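Local coordinates for protein hydrolase, isochorismatase family (Pseudomonas putida KT2440, PDB 4H17) that is assigned to the isochorismatase family of hydrolases and probably acts as a hydrolase, though its own substrate is not established, at residues 140-145 with 177-182; 32-35 with 39-42. All blocks are in the same frame, centred on the assembly; numbering follows the deposited sequence. Where two conformers were deposited one is given.

From the N terminus, the chain runs through strand 24-29 of the six-stranded parallel sheet and at once into contact 2, where 32-35 meets 39-42 and only three residues lie between. This closes a tight loop at the end of the strand, ahead of helix 45-61. Contact 1 comes much later and spans more chain: helix 133-146, through 140-145, meets helix 172-186, through 177-182, with strand 150-159 and a small two-stranded hairpin between them. The two closures follow in series and neither nest nor cross. Their centres lie about 21 Å apart and the contacts do not touch, yet both reach the second subunit, and a sulfate at contact 2 is also held by residues near the start of helix 133-146.

Contact 1. Residues 140-145 with 177-182; sequences TVRRAK and QCEMAV. With SO4 (sulfate ion), chain D; SO4 (sulfate ion), chain I.
Arg142 and Glu179 join two helices through a buried salt bridge, NH2 of Arg142 lying 3.1 Å from OE2 of Glu179. The bond is nearly straight, 168° at the hydrogen, and the carboxylate oxygen sits at the edge of the guanidinium, in its plane. Seen from Glu179 the approach is on the syn side, 29° out of the carboxylate plane. The arginine chain is extended from CG to NE and bridges segments whose nearest CA atoms, those of Arg142 and Val182, are 10.7 Å apart; Glu179 bends at its second torsion (chi2 70°) and crosses it at about a right angle. CG1 of Val182 packs 3.3 Å from Arg142 NH2, from an oblique direction. In the next shell Ser138 OG bonds both Arg142 NE and Glu179 OE2, while Phe187 makes a cation-pi contact with the arginine. Thr139 OG1 and His134 O of the second subunit take NH1 and NH2. Arg143 grips two sulfates edge-on, with NE 2.8 Å from O2 of the chain D ion, and both ions also bind the second subunit. Such a buried ionic link joins helix to helix at the dimer interface of this Rossmann-like alpha/beta fold.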
loop_
_atom_site.group_PDB
_atom_site.type_symbol
_atom_site.label_atom_id
_atom_site.label_comp_id
_atom_site.label_asym_id
_atom_site.label_seq_id
_atom_site.Cartn_x
_atom_site.Cartn_y
_atom_site.Cartn_z
ATOM N N THR A 140 6.404 -2.739 0.494
ATOM C CA THR A 140 7.834 -2.447 0.524
ATOM C C THR A 140 8.185 -1.204 -0.316
ATOM O O THR A 140 8.946 -0.377 0.129
ATOM C CB THR A 140 8.646 -3.706 0.143
ATOM O OG1 THR A 140 8.385 -4.719 1.132
ATOM C CG2 THR A 140 10.108 -3.371 0.086
ATOM N N VAL A 141 7.523 -1.065 -1.455
ATOM C CA VAL A 141 7.751 0.070 -2.336
ATOM C C VAL A 141 7.282 1.311 -1.611
ATOM O O VAL A 141 7.939 2.343 -1.638
ATOM C CB VAL A 141 7.018 -0.129 -3.668
ATOM C CG1 VAL A 141 6.964 1.145 -4.509
ATOM C CG2 VAL A 141 7.720 -1.228 -4.471
ATOM N N ARG A 142 6.123 1.230 -0.982
ATOM C CA ARG A 142 5.625 2.400 -0.236
ATOM C C ARG A 142 6.602 2.811 0.873
ATOM O O ARG A 142 6.916 3.996 1.011
ATOM C CB ARG A 142 4.244 2.127 0.356
ATOM C CG ARG A 142 3.127 1.926 -0.701
ATOM C CD ARG A 142 1.858 1.353 -0.111
ATOM N NE ARG A 142 0.824 1.044 -1.113
ATOM C CZ ARG A 142 -0.166 1.870 -1.454
ATOM N NH1 ARG A 142 -0.310 3.042 -0.870
ATOM N NH2 ARG A 142 -1.060 1.490 -2.378
ATOM N N ARG A 143 7.101 1.841 1.624
ATOM C CA ARG A 143 8.038 2.134 2.697
ATOM C C ARG A 143 9.343 2.762 2.181
ATOM O O ARG A 143 9.924 3.659 2.809
ATOM C CB ARG A 143 8.311 0.891 3.544
ATOM C CG ARG A 143 9.088 1.193 4.823
ATOM C CD ARG A 143 8.408 2.213 5.687
ATOM N NE ARG A 143 9.116 2.397 6.946
ATOM C CZ ARG A 143 9.081 3.522 7.651
ATOM N NH1 ARG A 143 8.345 4.532 7.219
ATOM N NH2 ARG A 143 9.770 3.627 8.803
ATOM N N ALA A 144 9.810 2.284 1.054
ATOM C CA ALA A 144 11.009 2.806 0.435
ATOM C C ALA A 144 10.847 4.283 0.116
ATOM O O ALA A 144 11.833 5.012 0.209
ATOM C CB ALA A 144 11.344 2.035 -0.829
ATOM N N LYS A 145 9.656 4.709 -0.318
ATOM C CA LYS A 145 9.386 6.141 -0.524
ATOM C C LYS A 145 9.713 6.937 0.741
ATOM O O LYS A 145 10.315 8.001 0.661
ATOM C CB LYS A 145 7.937 6.403 -0.947
ATOM C CG LYS A 145 7.606 7.866 -1.295
ATOM C CD LYS A 145 6.100 8.039 -1.530
ATOM C CE LYS A 145 5.701 9.420 -2.026
ATOM N NZ LYS A 145 5.930 9.618 -3.484
ATOM N N GLN A 177 -3.409 -4.794 -12.373
ATOM C CA GLN A 177 -3.495 -3.557 -13.158
ATOM C C GLN A 177 -3.840 -2.388 -12.260
ATOM O O GLN A 177 -3.245 -1.341 -12.374
ATOM C CB GLN A 177 -4.528 -3.658 -14.281
ATOM N N CYS A 178 -4.800 -2.581 -11.355
ATOM C CA CYS A 178 -5.134 -1.505 -10.441
ATOM C C CYS A 178 -3.936 -1.150 -9.569
ATOM O O CYS A 178 -3.607 0.030 -9.388
ATOM C CB CYS A 178 -6.381 -1.866 -9.621
ATOM S SG CYS A 178 -7.936 -1.900 -10.595
ATOM N N GLU A 179 -3.228 -2.141 -9.030
ATOM C CA GLU A 179 -2.089 -1.822 -8.186
ATOM C C GLU A 179 -0.951 -1.180 -8.957
ATOM O O GLU A 179 -0.291 -0.320 -8.409
ATOM C CB GLU A 179 -1.616 -2.974 -7.336
ATOM C CG GLU A 179 -0.885 -2.462 -6.040
ATOM C CD GLU A 179 -1.758 -1.772 -4.961
ATOM O OE1 GLU A 179 -3.012 -1.759 -5.069
ATOM O OE2 GLU A 179 -1.195 -1.209 -3.965
HETATM N N MSE A 180 -0.792 -1.521 -10.239
HETATM C CA MSE A 180 0.238 -0.908 -11.073
HETATM C C MSE A 180 -0.139 0.543 -11.309
HETATM O O MSE A 180 0.727 1.415 -11.230
HETATM C CB MSE A 180 0.525 -1.610 -12.413
HETATM C CG MSE A 180 1.177 -3.011 -12.374
HETATM SE SE MSE A 180 2.706 -3.104 -11.171
HETATM C CE MSE A 180 1.832 -3.835 -9.607
ATOM N N ALA A 181 -1.417 0.827 -11.519
ATOM C CA ALA A 181 -1.890 2.205 -11.686
ATOM C C ALA A 181 -1.654 3.027 -10.403
ATOM O O ALA A 181 -1.227 4.195 -10.460
ATOM C CB ALA A 181 -3.359 2.234 -12.108
ATOM N N VAL A 182 -1.959 2.408 -9.267
ATOM C CA VAL A 182 -1.778 3.003 -7.922
ATOM C C VAL A 182 -0.294 3.319 -7.654
ATOM O O VAL A 182 0.065 4.423 -7.244
ATOM C CB VAL A 182 -2.377 2.060 -6.846
ATOM C CG1 VAL A 182 -1.841 2.338 -5.446
ATOM C CG2 VAL A 182 -3.900 2.101 -6.904
HETATM S S SO4 D . 10.761 0.002 9.398
HETATM O O1 SO4 D . 9.808 -0.725 10.251
HETATM O O2 SO4 D . 10.175 0.032 8.066
HETATM O O3 SO4 D . 12.028 -0.748 9.373
HETATM O O4 SO4 D . 10.940 1.398 9.924
HETATM S S SO4 I . 7.418 5.927 10.366
HETATM O O1 SO4 I . 8.464 5.112 11.052
HETATM O O2 SO4 I . 8.013 6.629 9.192
HETATM O O3 SO4 I . 7.037 7.050 11.286
HETATM O O4 SO4 I . 6.187 5.179 10.023
#

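Contact 2. Residues 32-35 with 39-42; sequences QKEY and PLKL. With SO4 (sulfate ion), chain C.
Tyr35 and Leu42 are joined first through the backbone: Leu42 N donates to Tyr35 O over 3.0 Å, with an angle of 158° at the hydrogen. Two CA-H...O contacts add to this bond. Lys41 CA approaches the same Tyr35 O at 3.3 Å, so one carbonyl receives both a conventional and a carbon donor, and Tyr35 CA in turn faces Leu40 O, which also lies at the edge of the tyrosine ring, near its plane.

The apolar contacts centre on the tyrosine. Its side chain and that of Leu42 run side by side in the same direction, and Leu42 CD1 comes within 3.6 Å of Tyr35 CD1, obliquely to the ring. Phe79 meets the tyrosine ring edge-to-face. Leu40 CD1 packs against Glu34, 3.7 Å from its CG, the two side chains crossing obliquely; Leu11 of the second subunit also packs on Leu40.

The polar contacts lie around Glu34 and the tyrosine hydroxyl. Glu34 CG stands opposite the backbone N (chi1 179°) and the chain then bends, which brings OE2 to a water at 2.8 Å. That water accepts from Leu40 N and so bridges the two segments. Arg78 forms a salt bridge with OE2, and Phe79 N bonds OE1. Tyr35 OH donates to O4 of a sulfate at 2.7 Å.

The chemistry therefore divides the loop: backbone and leucine contacts fold it back on itself, with bonds to Arg78 and Phe79 likely to favour a charged Glu34, while the hydroxyl joins His71, Met132, Ser135 and Ser136 round the sulfate, an ion probably from the crystallisation liquor, consistent with a site able to hold an anion.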
loop_
_atom_site.group_PDB
_atom_site.type_symbol
_atom_site.label_atom_id
_atom_site.label_comp_id
_atom_site.label_asym_id
_atom_site.label_seq_id
_atom_site.Cartn_x
_atom_site.Cartn_y
_atom_site.Cartn_z
ATOM N N GLN A 32 9.387 -17.515 -4.149
ATOM C CA GLN A 32 9.315 -18.780 -3.419
ATOM C C GLN A 32 8.247 -19.733 -3.946
ATOM O O GLN A 32 7.270 -19.326 -4.553
ATOM C CB GLN A 32 9.066 -18.533 -1.954
ATOM C CG GLN A 32 10.155 -17.722 -1.293
ATOM C CD GLN A 32 9.822 -17.425 0.127
ATOM O OE1 GLN A 32 9.313 -16.331 0.466
ATOM N NE2 GLN A 32 10.138 -18.392 1.015
ATOM N N LYS A 33 8.448 -21.023 -3.659
ATOM C CA LYS A 33 7.605 -22.079 -4.242
ATOM C C LYS A 33 6.129 -22.092 -3.725
ATOM O O LYS A 33 5.224 -22.610 -4.416
ATOM C CB LYS A 33 8.250 -23.456 -4.060
ATOM C CG LYS A 33 9.565 -23.674 -4.751
ATOM C CD LYS A 33 10.019 -25.130 -4.634
ATOM C CE LYS A 33 11.256 -25.410 -5.433
ATOM N NZ LYS A 33 11.716 -26.790 -5.146
ATOM N N GLU A 34 5.878 -21.484 -2.562
ATOM C CA GLU A 34 4.537 -21.294 -2.029
ATOM C C GLU A 34 3.586 -20.786 -3.105
ATOM O O GLU A 34 2.444 -21.233 -3.175
ATOM C CB GLU A 34 4.581 -20.300 -0.868
ATOM C CG GLU A 34 3.227 -20.009 -0.247
ATOM C CD GLU A 34 2.627 -21.153 0.552
ATOM O OE1 GLU A 34 3.320 -21.720 1.425
ATOM O OE2 GLU A 34 1.454 -21.510 0.338
ATOM N N TYR A 35 4.092 -19.936 -3.995
ATOM C CA TYR A 35 3.255 -19.260 -4.962
ATOM C C TYR A 35 2.970 -20.071 -6.221
ATOM O O TYR A 35 2.334 -19.527 -7.164
ATOM C CB TYR A 35 3.878 -17.926 -5.336
ATOM C CG TYR A 35 4.015 -16.932 -4.217
ATOM C CD1 TYR A 35 2.892 -16.503 -3.498
ATOM C CD2 TYR A 35 5.269 -16.409 -3.860
ATOM C CE1 TYR A 35 3.025 -15.566 -2.491
ATOM C CE2 TYR A 35 5.388 -15.485 -2.837
ATOM C CZ TYR A 35 4.282 -15.072 -2.166
ATOM O OH TYR A 35 4.599 -14.114 -1.205
ATOM N N PRO A 39 -3.633 -22.465 -2.408
ATOM C CA PRO A 39 -4.450 -21.256 -2.363
ATOM C C PRO A 39 -3.670 -20.000 -2.718
ATOM O O PRO A 39 -4.278 -18.998 -3.140
ATOM C CB PRO A 39 -4.938 -21.199 -0.895
ATOM C CG PRO A 39 -4.005 -22.060 -0.147
ATOM C CD PRO A 39 -3.510 -23.106 -1.094
ATOM N N LEU A 40 -2.342 -20.011 -2.557
ATOM C CA LEU A 40 -1.529 -18.834 -2.893
ATOM C C LEU A 40 -0.896 -18.964 -4.290
ATOM O O LEU A 40 -0.042 -18.198 -4.642
ATOM C CB LEU A 40 -0.471 -18.530 -1.819
ATOM C CG LEU A 40 -1.062 -18.192 -0.459
ATOM C CD1 LEU A 40 0.099 -18.103 0.509
ATOM C CD2 LEU A 40 -1.843 -16.874 -0.528
ATOM N N LYS A 41 -1.397 -19.895 -5.114
ATOM C CA LYS A 41 -0.896 -20.015 -6.466
ATOM C C LYS A 41 -1.192 -18.721 -7.201
ATOM O O LYS A 41 -2.370 -18.316 -7.237
ATOM C CB LYS A 41 -1.581 -21.172 -7.208
ATOM C CG LYS A 41 -1.075 -21.397 -8.600
ATOM C CD LYS A 41 -1.939 -22.439 -9.315
ATOM C CE LYS A 41 -1.433 -22.659 -10.734
ATOM N NZ LYS A 41 -1.655 -24.058 -11.211
ATOM N N LEU A 42 -0.173 -18.097 -7.808
ATOM C CA LEU A 42 -0.349 -16.787 -8.440
ATOM C C LEU A 42 -0.657 -16.968 -9.900
ATOM O O LEU A 42 -0.394 -18.049 -10.461
ATOM C CB LEU A 42 0.819 -15.843 -8.229
ATOM C CG LEU A 42 1.168 -15.671 -6.742
ATOM C CD1 LEU A 42 2.363 -14.725 -6.618
ATOM C CD2 LEU A 42 0.037 -15.155 -5.859
HETATM S S SO4 C . 2.843 -11.573 0.352
HETATM O O1 SO4 C . 4.158 -11.587 1.027
HETATM O O2 SO4 C . 2.781 -10.538 -0.649
HETATM O O3 SO4 C . 1.825 -11.255 1.383
HETATM O O4 SO4 C . 2.464 -12.895 -0.175
HETATM O O HOH W 1 -0.513 -21.900 -1.570
#